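Local coordinates for oxidoreductase protein (Agrobacterium radiobacter, PDB 5UI9), which is a probable NAD-dependent oxidoreductase of the GFO/IDH/MocA family, binding NAD+ and a small dihydroxy acid, 2,3-dihydroxy-2-methylpropanoic acid, at residues 18-23 with 297-302; 24-29 with 281-286. One frame throughout, in Å; residues are numbered along the deposited sequence.

How the contacts relate
Both contacts use helix 17-26, which follows the first strand of the Rossmann domain. Contact 1 joins the middle of this helix to helix 289-308 and is buried. Contact 2 joins the end of the helix to the loop 281-286 and lies at the surface. Their centres are about 7 Å apart. The chemistry differs with place. In the core a neutral glutamine amide bonds to a helix carbonyl. At the surface a carboxylate takes the N-H of an indole. The two also touch: Gln299 packs on the ring of Trp24, His22 stacks with Trp283, and Gln300 NE2 probably hydrogen-bonds to Lys28 O, 2.8 Å away.

Contact 1: residues 18-23 with 297-302; sequences VNQMHA and AIQQHW
This is a buried helix-to-helix contact in which Gln299 reaches across to Gln20 and Ala23. It joins helix 17-26 of the NAD-binding Rossmann domain to helix 289-308, from late in the chain. The closest CA atoms, of Ala23 and Gln299, are 7.3 Å apart, and the side chain of Gln299 bridges the two helices. Its chain is extended beyond CG (chi2 -179°), which carries the amide to the other helix. There Gln299 NE2 donates to Gln20 O at 3.1 Å. The bond is almost straight, 176° at the hydrogen. It uses a lone pair of the carbonyl and lies in the plane of the Gln299 amide. The same NE2 rests on the methyl of Ala23, 3.4 Å from its CB. On the other branch, Gln299 OE1 sits 3.3 Å from both CB and CG of Gln20. The two glutamine side chains cross at about a right angle. The polar end of Gln20 turns to other partners, Asp72 through NE2 and Gln97 through OE1. The bond to Gln20 O therefore ties the two helices through a neutral amide, and its straight, in-plane geometry favours the amide rotation that puts NE2, not OE1, toward Gln20 O.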
ATOM      1  N   VAL A  18     -21.605  15.820  21.138  1.00 34.22           N
ATOM      2  CA  VAL A  18     -22.602  14.980  21.816  1.00 34.73           C
ATOM      3  C   VAL A  18     -21.945  13.692  22.334  1.00 34.05           C
ATOM      4  O   VAL A  18     -22.262  13.245  23.437  1.00 34.53           O
ATOM      5  CB  VAL A  18     -23.810  14.660  20.890  1.00 36.49           C
ATOM      6  CG1 VAL A  18     -24.768  13.658  21.542  1.00 37.16           C
ATOM      7  CG2 VAL A  18     -24.551  15.946  20.513  1.00 36.65           C
ATOM      8  N   ASN A  19     -21.019  13.124  21.550  1.00 32.98           N
ATOM      9  CA  ASN A  19     -20.243  11.947  21.974  1.00 32.84           C
ATOM     10  C   ASN A  19     -19.319  12.281  23.134  1.00 32.47           C
ATOM     11  O   ASN A  19     -19.176  11.490  24.055  1.00 31.39           O
ATOM     12  CB  ASN A  19     -19.397  11.367  20.837  1.00 32.11           C
ATOM     13  CG  ASN A  19     -20.230  10.888  19.672  1.00 31.83           C
ATOM     14  OD1 ASN A  19     -21.082  10.016  19.820  1.00 30.72           O
ATOM     15  ND2 ASN A  19     -19.988  11.464  18.501  1.00 31.85           N
ATOM     16  N   GLN A  20     -18.678  13.444  23.068  1.00 32.32           N
ATOM     17  CA  GLN A  20     -17.774  13.882  24.130  1.00 32.72           C
ATOM     18  C   GLN A  20     -18.534  14.117  25.440  1.00 33.99           C
ATOM     19  O   GLN A  20     -18.052  13.738  26.507  1.00 35.47           O
ATOM     20  CB  GLN A  20     -16.971  15.118  23.696  1.00 32.69           C
ATOM     21  CG  GLN A  20     -15.990  14.794  22.577  1.00 32.27           C
ATOM     22  CD  GLN A  20     -15.193  15.974  22.064  1.00 31.35           C
ATOM     23  OE1 GLN A  20     -14.935  16.064  20.863  1.00 32.52           O
ATOM     24  NE2 GLN A  20     -14.776  16.867  22.959  1.00 29.94           N
ATOM     25  N   MET A  21     -19.732  14.697  25.334  1.00 33.47           N
ATOM     26  CA  MET A  21     -20.630  14.890  26.482  1.00 34.39           C
ATOM     27  C   MET A  21     -21.105  13.582  27.115  1.00 34.71           C
ATOM     28  O   MET A  21     -21.113  13.461  28.345  1.00 34.23           O
ATOM     29  CB  MET A  21     -21.849  15.739  26.083  1.00 34.60           C
ATOM     30  CG  MET A  21     -21.526  17.194  25.767  1.00 34.27           C
ATOM     31  SD  MET A  21     -20.860  18.162  27.141  1.00 35.46           S
ATOM     32  CE  MET A  21     -22.273  18.169  28.256  1.00 36.21           C
ATOM     33  N   HIS A  22     -21.506  12.611  26.291  1.00 33.90           N
ATOM     34  CA  HIS A  22     -21.843  11.273  26.804  1.00 34.80           C
ATOM     35  C   HIS A  22     -20.651  10.692  27.550  1.00 34.31           C
ATOM     36  O   HIS A  22     -20.788  10.219  28.680  1.00 36.99           O
ATOM     37  CB  HIS A  22     -22.229  10.297  25.685  1.00 34.77           C
ATOM     38  CG  HIS A  22     -23.628  10.456  25.173  1.00 35.33           C
ATOM     39  ND1 HIS A  22     -24.736  10.301  25.975  1.00 36.78           N
ATOM     40  CD2 HIS A  22     -24.101  10.695  23.926  1.00 35.81           C
ATOM     41  CE1 HIS A  22     -25.829  10.472  25.254  1.00 36.79           C
ATOM     42  NE2 HIS A  22     -25.471  10.713  24.006  1.00 35.94           N
ATOM     43  N   ALA A  23     -19.481  10.746  26.914  1.00 31.90           N
ATOM     44  CA  ALA A  23     -18.259  10.187  27.504  1.00 31.74           C
ATOM     45  C   ALA A  23     -17.858  10.859  28.822  1.00 32.08           C
ATOM     46  O   ALA A  23     -17.420  10.178  29.747  1.00 32.34           O
ATOM     47  CB  ALA A  23     -17.110  10.248  26.511  1.00 30.38           C
ATOM     48  N   ALA A 297     -11.982   6.577  26.337  1.00 31.78           N
ATOM     49  CA  ALA A 297     -10.586   6.224  26.641  1.00 31.84           C
ATOM     50  C   ALA A 297      -9.688   7.456  26.737  1.00 31.49           C
ATOM     51  O   ALA A 297      -8.966   7.625  27.724  1.00 31.49           O
ATOM     52  CB  ALA A 297     -10.037   5.245  25.600  1.00 31.17           C
ATOM     53  N   ILE A 298      -9.752   8.328  25.730  1.00 31.39           N
ATOM     54  CA  ILE A 298      -8.898   9.518  25.717  1.00 31.16           C
ATOM     55  C   ILE A 298      -9.316  10.534  26.790  1.00 31.40           C
ATOM     56  O   ILE A 298      -8.458  11.197  27.361  1.00 32.18           O
ATOM     57  CB  ILE A 298      -8.786  10.171  24.309  1.00 30.23           C
ATOM     58  CG1 ILE A 298      -7.489  10.983  24.205  1.00 31.02           C
ATOM     59  CG2 ILE A 298      -9.993  11.029  23.983  1.00 30.10           C
ATOM     60  CD1 ILE A 298      -7.287  11.678  22.877  1.00 31.12           C
ATOM     61  N   GLN A 299     -10.616  10.653  27.059  1.00 30.85           N
ATOM     62  CA  GLN A 299     -11.094  11.581  28.093  1.00 32.32           C
ATOM     63  C   GLN A 299     -10.814  11.080  29.522  1.00 32.75           C
ATOM     64  O   GLN A 299     -10.521  11.885  30.410  1.00 33.21           O
ATOM     65  CB  GLN A 299     -12.569  11.940  27.861  1.00 32.52           C
ATOM     66  CG  GLN A 299     -12.733  12.826  26.621  1.00 32.68           C
ATOM     67  CD  GLN A 299     -14.159  13.254  26.311  1.00 32.25           C
ATOM     68  OE1 GLN A 299     -14.381  13.919  25.304  1.00 33.04           O
ATOM     69  NE2 GLN A 299     -15.122  12.897  27.170  1.00 31.37           N
ATOM     70  N   GLN A 300     -10.859   9.765  29.738  1.00 32.93           N
ATOM     71  CA  GLN A 300     -10.365   9.181  30.995  1.00 33.79           C
ATOM     72  C   GLN A 300      -8.856   9.360  31.128  1.00 34.85           C
ATOM     73  O   GLN A 300      -8.357   9.645  32.224  1.00 35.07           O
ATOM     74  CB  GLN A 300     -10.710   7.686  31.116  1.00 35.23           C
ATOM     75  CG  GLN A 300     -10.486   7.107  32.516  1.00 35.43           C
ATOM     76  CD  GLN A 300     -11.414   7.718  33.542  1.00 35.95           C
ATOM     77  OE1 GLN A 300     -12.619   7.504  33.489  1.00 36.62           O
ATOM     78  NE2 GLN A 300     -10.863   8.496  34.474  1.00 36.12           N
ATOM     79  N   HIS A 301      -8.138   9.168  30.022  1.00 33.59           N
ATOM     80  CA  HIS A 301      -6.689   9.369  29.984  1.00 34.18           C
ATOM     81  C   HIS A 301      -6.341  10.806  30.382  1.00 35.89           C
ATOM     82  O   HIS A 301      -5.515  11.015  31.274  1.00 37.23           O
ATOM     83  CB  HIS A 301      -6.135   9.012  28.600  1.00 33.96           C
ATOM     84  CG  HIS A 301      -4.691   9.353  28.405  1.00 33.57           C
ATOM     85  ND1 HIS A 301      -3.666   8.566  28.883  1.00 34.85           N
ATOM     86  CD2 HIS A 301      -4.100  10.381  27.749  1.00 33.28           C
ATOM     87  CE1 HIS A 301      -2.506   9.101  28.544  1.00 34.51           C
ATOM     88  NE2 HIS A 301      -2.742  10.203  27.855  1.00 33.51           N
ATOM     89  N   TRP A 302      -6.991  11.779  29.745  1.00 35.31           N
ATOM     90  CA  TRP A 302      -6.835  13.197  30.109  1.00 35.90           C
ATOM     91  C   TRP A 302      -7.026  13.426  31.610  1.00 37.48           C
ATOM     92  O   TRP A 302      -6.191  14.055  32.256  1.00 36.59           O
ATOM     93  CB  TRP A 302      -7.825  14.076  29.335  1.00 35.25           C
ATOM     94  CG  TRP A 302      -7.984  15.475  29.908  1.00 34.92           C
ATOM     95  CD1 TRP A 302      -8.954  15.909  30.776  1.00 35.70           C
ATOM     96  CD2 TRP A 302      -7.137  16.603  29.661  1.00 34.56           C
ATOM     97  NE1 TRP A 302      -8.756  17.234  31.091  1.00 36.36           N
ATOM     98  CE2 TRP A 302      -7.649  17.687  30.417  1.00 36.41           C
ATOM     99  CE3 TRP A 302      -5.995  16.805  28.877  1.00 33.77           C
ATOM    100  CZ2 TRP A 302      -7.062  18.965  30.394  1.00 36.36           C
ATOM    101  CZ3 TRP A 302      -5.406  18.069  28.863  1.00 34.76           C
ATOM    102  CH2 TRP A 302      -5.943  19.134  29.617  1.00 35.34           C
TER

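Contact 2: residues 24-29 with 281-286; sequences WKDVKG and LSWASR. With MG (magnesium ion), chain E.
Asp26 and Trp283 meet through one side-chain hydrogen bond at the surface of the Rossmann domain. Asp26 is in the last turn of helix 17-26. Trp283 is the third residue of a type I beta turn, Leu281 to Ala284, closed by Ala284 N to Leu281 O. This turn lies in the loop that leads to helix 289-308.

The side chain of Asp26 can be followed outward. Its CB points toward the turn. With CG anti to the carbonyl carbon and beside the backbone N (chi1 -72°), the carboxylate extends to the indole N-H; CG itself stops 3.8 Å from Trp283 NE1. At the tip, OD2 accepts the hydrogen bond from Trp283 NE1 at 2.8 Å. The angle at the hydrogen is 156°. OD2 also lies 3.5 Å from Trp283 CD1, so it sits at the pyrrole edge of the indole. The approach is uneven. OD2 is in the plane of the ring, but NE1 comes to it from 44° above the carboxylate plane. On one face of the indole, Leu281 CB lies offset toward the rim. The ring also touches Asn19 and Ala23, so the loop covers part of the helix.

The chain leaves helical geometry at Val27. Carbonyl oxygens on both sides of Asp26 in sequence, Trp24 O before it and Val27 O after it, bind a magnesium ion, with Ala30 O as a further ligand. The ion is thus bound by main-chain oxygens and water. Trp24 O lies 2.4 Å from the magnesium. Val27 O and the water oxygen are each 2.3 Å from it.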
ATOM      1  N   TRP A  24     -18.010  12.178  28.911  1.00 32.21           N
ATOM      2  CA  TRP A  24     -17.681  12.892  30.159  1.00 33.91           C
ATOM      3  C   TRP A  24     -18.519  12.418  31.348  1.00 36.28           C
ATOM      4  O   TRP A  24     -18.031  12.404  32.477  1.00 37.30           O
ATOM      5  CB  TRP A  24     -17.811  14.413  30.006  1.00 32.75           C
ATOM      6  CG  TRP A  24     -16.682  15.054  29.268  1.00 31.61           C
ATOM      7  CD1 TRP A  24     -16.776  15.816  28.147  1.00 31.76           C
ATOM      8  CD2 TRP A  24     -15.291  15.014  29.608  1.00 31.30           C
ATOM      9  NE1 TRP A  24     -15.535  16.242  27.755  1.00 31.37           N
ATOM     10  CE2 TRP A  24     -14.605  15.763  28.634  1.00 31.36           C
ATOM     11  CE3 TRP A  24     -14.557  14.406  30.631  1.00 31.82           C
ATOM     12  CZ2 TRP A  24     -13.222  15.919  28.650  1.00 31.72           C
ATOM     13  CZ3 TRP A  24     -13.187  14.564  30.648  1.00 31.57           C
ATOM     14  CH2 TRP A  24     -12.531  15.315  29.667  1.00 31.42           C
ATOM     15  N   LYS A  25     -19.766  12.036  31.092  1.00 39.65           N
ATOM     16  CA  LYS A  25     -20.625  11.450  32.122  1.00 43.24           C
ATOM     17  C   LYS A  25     -20.023  10.130  32.625  1.00 42.34           C
ATOM     18  O   LYS A  25     -19.873   9.952  33.832  1.00 40.90           O
ATOM     19  CB  LYS A  25     -22.060  11.286  31.587  1.00 47.38           C
ATOM     20  CG  LYS A  25     -23.068  10.678  32.559  1.00 53.06           C
ATOM     21  CD  LYS A  25     -24.382  11.462  32.635  1.00 58.64           C
ATOM     22  CE  LYS A  25     -25.071  11.681  31.287  1.00 60.84           C
ATOM     23  NZ  LYS A  25     -25.290  10.417  30.538  1.00 60.60           N
ATOM     24  N   ASP A  26     -19.638   9.250  31.698  1.00 40.78           N
ATOM     25  CA  ASP A  26     -18.956   7.981  32.027  1.00 41.25           C
ATOM     26  C   ASP A  26     -17.564   8.142  32.653  1.00 40.11           C
ATOM     27  O   ASP A  26     -17.124   7.254  33.361  1.00 40.23           O
ATOM     28  CB  ASP A  26     -18.785   7.094  30.777  1.00 40.48           C
ATOM     29  CG  ASP A  26     -20.089   6.472  30.284  1.00 42.68           C
ATOM     30  OD1 ASP A  26     -21.124   6.519  30.986  1.00 42.70           O
ATOM     31  OD2 ASP A  26     -20.063   5.915  29.162  1.00 44.29           O
ATOM     32  N   VAL A  27     -16.849   9.224  32.354  1.00 39.71           N
ATOM     33  CA  VAL A  27     -15.505   9.425  32.915  1.00 40.65           C
ATOM     34  C   VAL A  27     -15.592   9.502  34.439  1.00 42.25           C
ATOM     35  O   VAL A  27     -16.434  10.221  34.977  1.00 42.64           O
ATOM     36  CB  VAL A  27     -14.819  10.713  32.376  1.00 40.36           C
ATOM     37  CG1 VAL A  27     -13.595  11.095  33.216  1.00 40.17           C
ATOM     38  CG2 VAL A  27     -14.427  10.552  30.905  1.00 38.49           C
ATOM     39  N   LYS A  28     -14.707   8.771  35.107  1.00 42.52           N
ATOM     40  CA  LYS A  28     -14.556   8.854  36.556  1.00 46.36           C
ATOM     41  C   LYS A  28     -13.497   9.889  36.946  1.00 43.50           C
ATOM     42  O   LYS A  28     -12.357   9.838  36.475  1.00 40.57           O
ATOM     43  CB  LYS A  28     -14.240   7.473  37.149  1.00 51.71           C
ATOM     44  CG  LYS A  28     -15.500   6.637  37.350  1.00 57.67           C
ATOM     45  CD  LYS A  28     -15.247   5.138  37.292  1.00 61.87           C
ATOM     46  CE  LYS A  28     -16.552   4.361  37.425  1.00 64.07           C
ATOM     47  NZ  LYS A  28     -16.500   3.090  36.654  1.00 67.67           N
ATOM     48  N   GLY A  29     -13.900  10.820  37.812  1.00 42.74           N
ATOM     49  CA  GLY A  29     -13.043  11.903  38.282  1.00 43.10           C
ATOM     50  C   GLY A  29     -13.257  13.226  37.564  1.00 41.95           C
ATOM     51  O   GLY A  29     -12.532  14.189  37.829  1.00 42.03           O
ATOM     52  N   LEU A 281     -20.679   0.842  24.048  1.00 34.33           N
ATOM     53  CA  LEU A 281     -21.121   1.591  25.215  1.00 34.96           C
ATOM     54  C   LEU A 281     -22.628   1.809  25.134  1.00 36.09           C
ATOM     55  O   LEU A 281     -23.215   1.723  24.043  1.00 34.47           O
ATOM     56  CB  LEU A 281     -20.366   2.916  25.314  1.00 35.73           C
ATOM     57  CG  LEU A 281     -18.841   2.777  25.464  1.00 36.18           C
ATOM     58  CD1 LEU A 281     -18.182   4.147  25.448  1.00 34.76           C
ATOM     59  CD2 LEU A 281     -18.477   2.009  26.734  1.00 38.27           C
ATOM     60  N   SER A 282     -23.244   2.078  26.287  1.00 35.98           N
ATOM     61  CA  SER A 282     -24.711   2.207  26.396  1.00 38.61           C
ATOM     62  C   SER A 282     -25.312   3.268  25.449  1.00 39.72           C
ATOM     63  O   SER A 282     -26.399   3.076  24.900  1.00 40.72           O
ATOM     64  CB  SER A 282     -25.107   2.506  27.847  1.00 40.27           C
ATOM     65  OG  SER A 282     -24.468   3.676  28.328  1.00 40.51           O
ATOM     66  N   TRP A 283     -24.556   4.345  25.234  1.00 39.66           N
ATOM     67  CA  TRP A 283     -24.955   5.485  24.392  1.00 38.43           C
ATOM     68  C   TRP A 283     -24.431   5.423  22.943  1.00 37.89           C
ATOM     69  O   TRP A 283     -24.712   6.314  22.146  1.00 36.01           O
ATOM     70  CB  TRP A 283     -24.487   6.789  25.044  1.00 37.53           C
ATOM     71  CG  TRP A 283     -23.023   6.816  25.442  1.00 36.80           C
ATOM     72  CD1 TRP A 283     -22.494   6.463  26.657  1.00 37.10           C
ATOM     73  CD2 TRP A 283     -21.916   7.218  24.629  1.00 34.95           C
ATOM     74  NE1 TRP A 283     -21.128   6.621  26.648  1.00 36.18           N
ATOM     75  CE2 TRP A 283     -20.746   7.092  25.420  1.00 35.42           C
ATOM     76  CE3 TRP A 283     -21.798   7.710  23.328  1.00 33.71           C
ATOM     77  CZ2 TRP A 283     -19.477   7.424  24.940  1.00 34.10           C
ATOM     78  CZ3 TRP A 283     -20.535   8.041  22.854  1.00 33.59           C
ATOM     79  CH2 TRP A 283     -19.391   7.894  23.657  1.00 33.11           C
ATOM     80  N   ALA A 284     -23.686   4.376  22.598  1.00 37.91           N
ATOM     81  CA  ALA A 284     -23.046   4.288  21.288  1.00 39.79           C
ATOM     82  C   ALA A 284     -24.047   3.860  20.213  1.00 41.82           C
ATOM     83  O   ALA A 284     -25.116   3.328  20.520  1.00 43.90           O
ATOM     84  CB  ALA A 284     -21.864   3.330  21.337  1.00 40.58           C
ATOM     85  N   SER A 285     -23.692   4.122  18.960  1.00 40.75           N
ATOM     86  CA  SER A 285     -24.522   3.795  17.796  1.00 43.46           C
ATOM     87  C   SER A 285     -23.640   3.253  16.696  1.00 43.84           C
ATOM     88  O   SER A 285     -22.643   3.886  16.336  1.00 42.02           O
ATOM     89  CB  SER A 285     -25.212   5.041  17.240  1.00 43.55           C
ATOM     90  OG  SER A 285     -26.085   5.613  18.178  1.00 48.94           O
ATOM     91  N   ARG A 286     -24.021   2.110  16.137  1.00 45.36           N
ATOM     92  CA  ARG A 286     -23.370   1.599  14.932  1.00 46.06           C
ATOM     93  C   ARG A 286     -23.589   2.624  13.801  1.00 41.63           C
ATOM     94  O   ARG A 286     -24.689   3.153  13.694  1.00 42.29           O
ATOM     95  CB  ARG A 286     -23.942   0.232  14.541  1.00 50.65           C
ATOM     96  CG  ARG A 286     -23.709  -0.862  15.578  1.00 54.37           C
ATOM     97  CD  ARG A 286     -24.283  -2.195  15.124  1.00 58.37           C
ATOM     98  NE  ARG A 286     -23.993  -3.269  16.079  1.00 63.48           N
ATOM     99  CZ  ARG A 286     -22.807  -3.867  16.238  1.00 64.57           C
ATOM    100  NH1 ARG A 286     -21.741  -3.514  15.516  1.00 67.37           N
ATOM    101  NH2 ARG A 286     -22.677  -4.834  17.140  1.00 64.66           N
TER
HETATM  102 MG    MG E 403     -18.075  11.881  34.771  1.00 40.09          MG
HETATM  103  O   HOH W   1     -18.741  11.391  36.951  1.00 44.42           O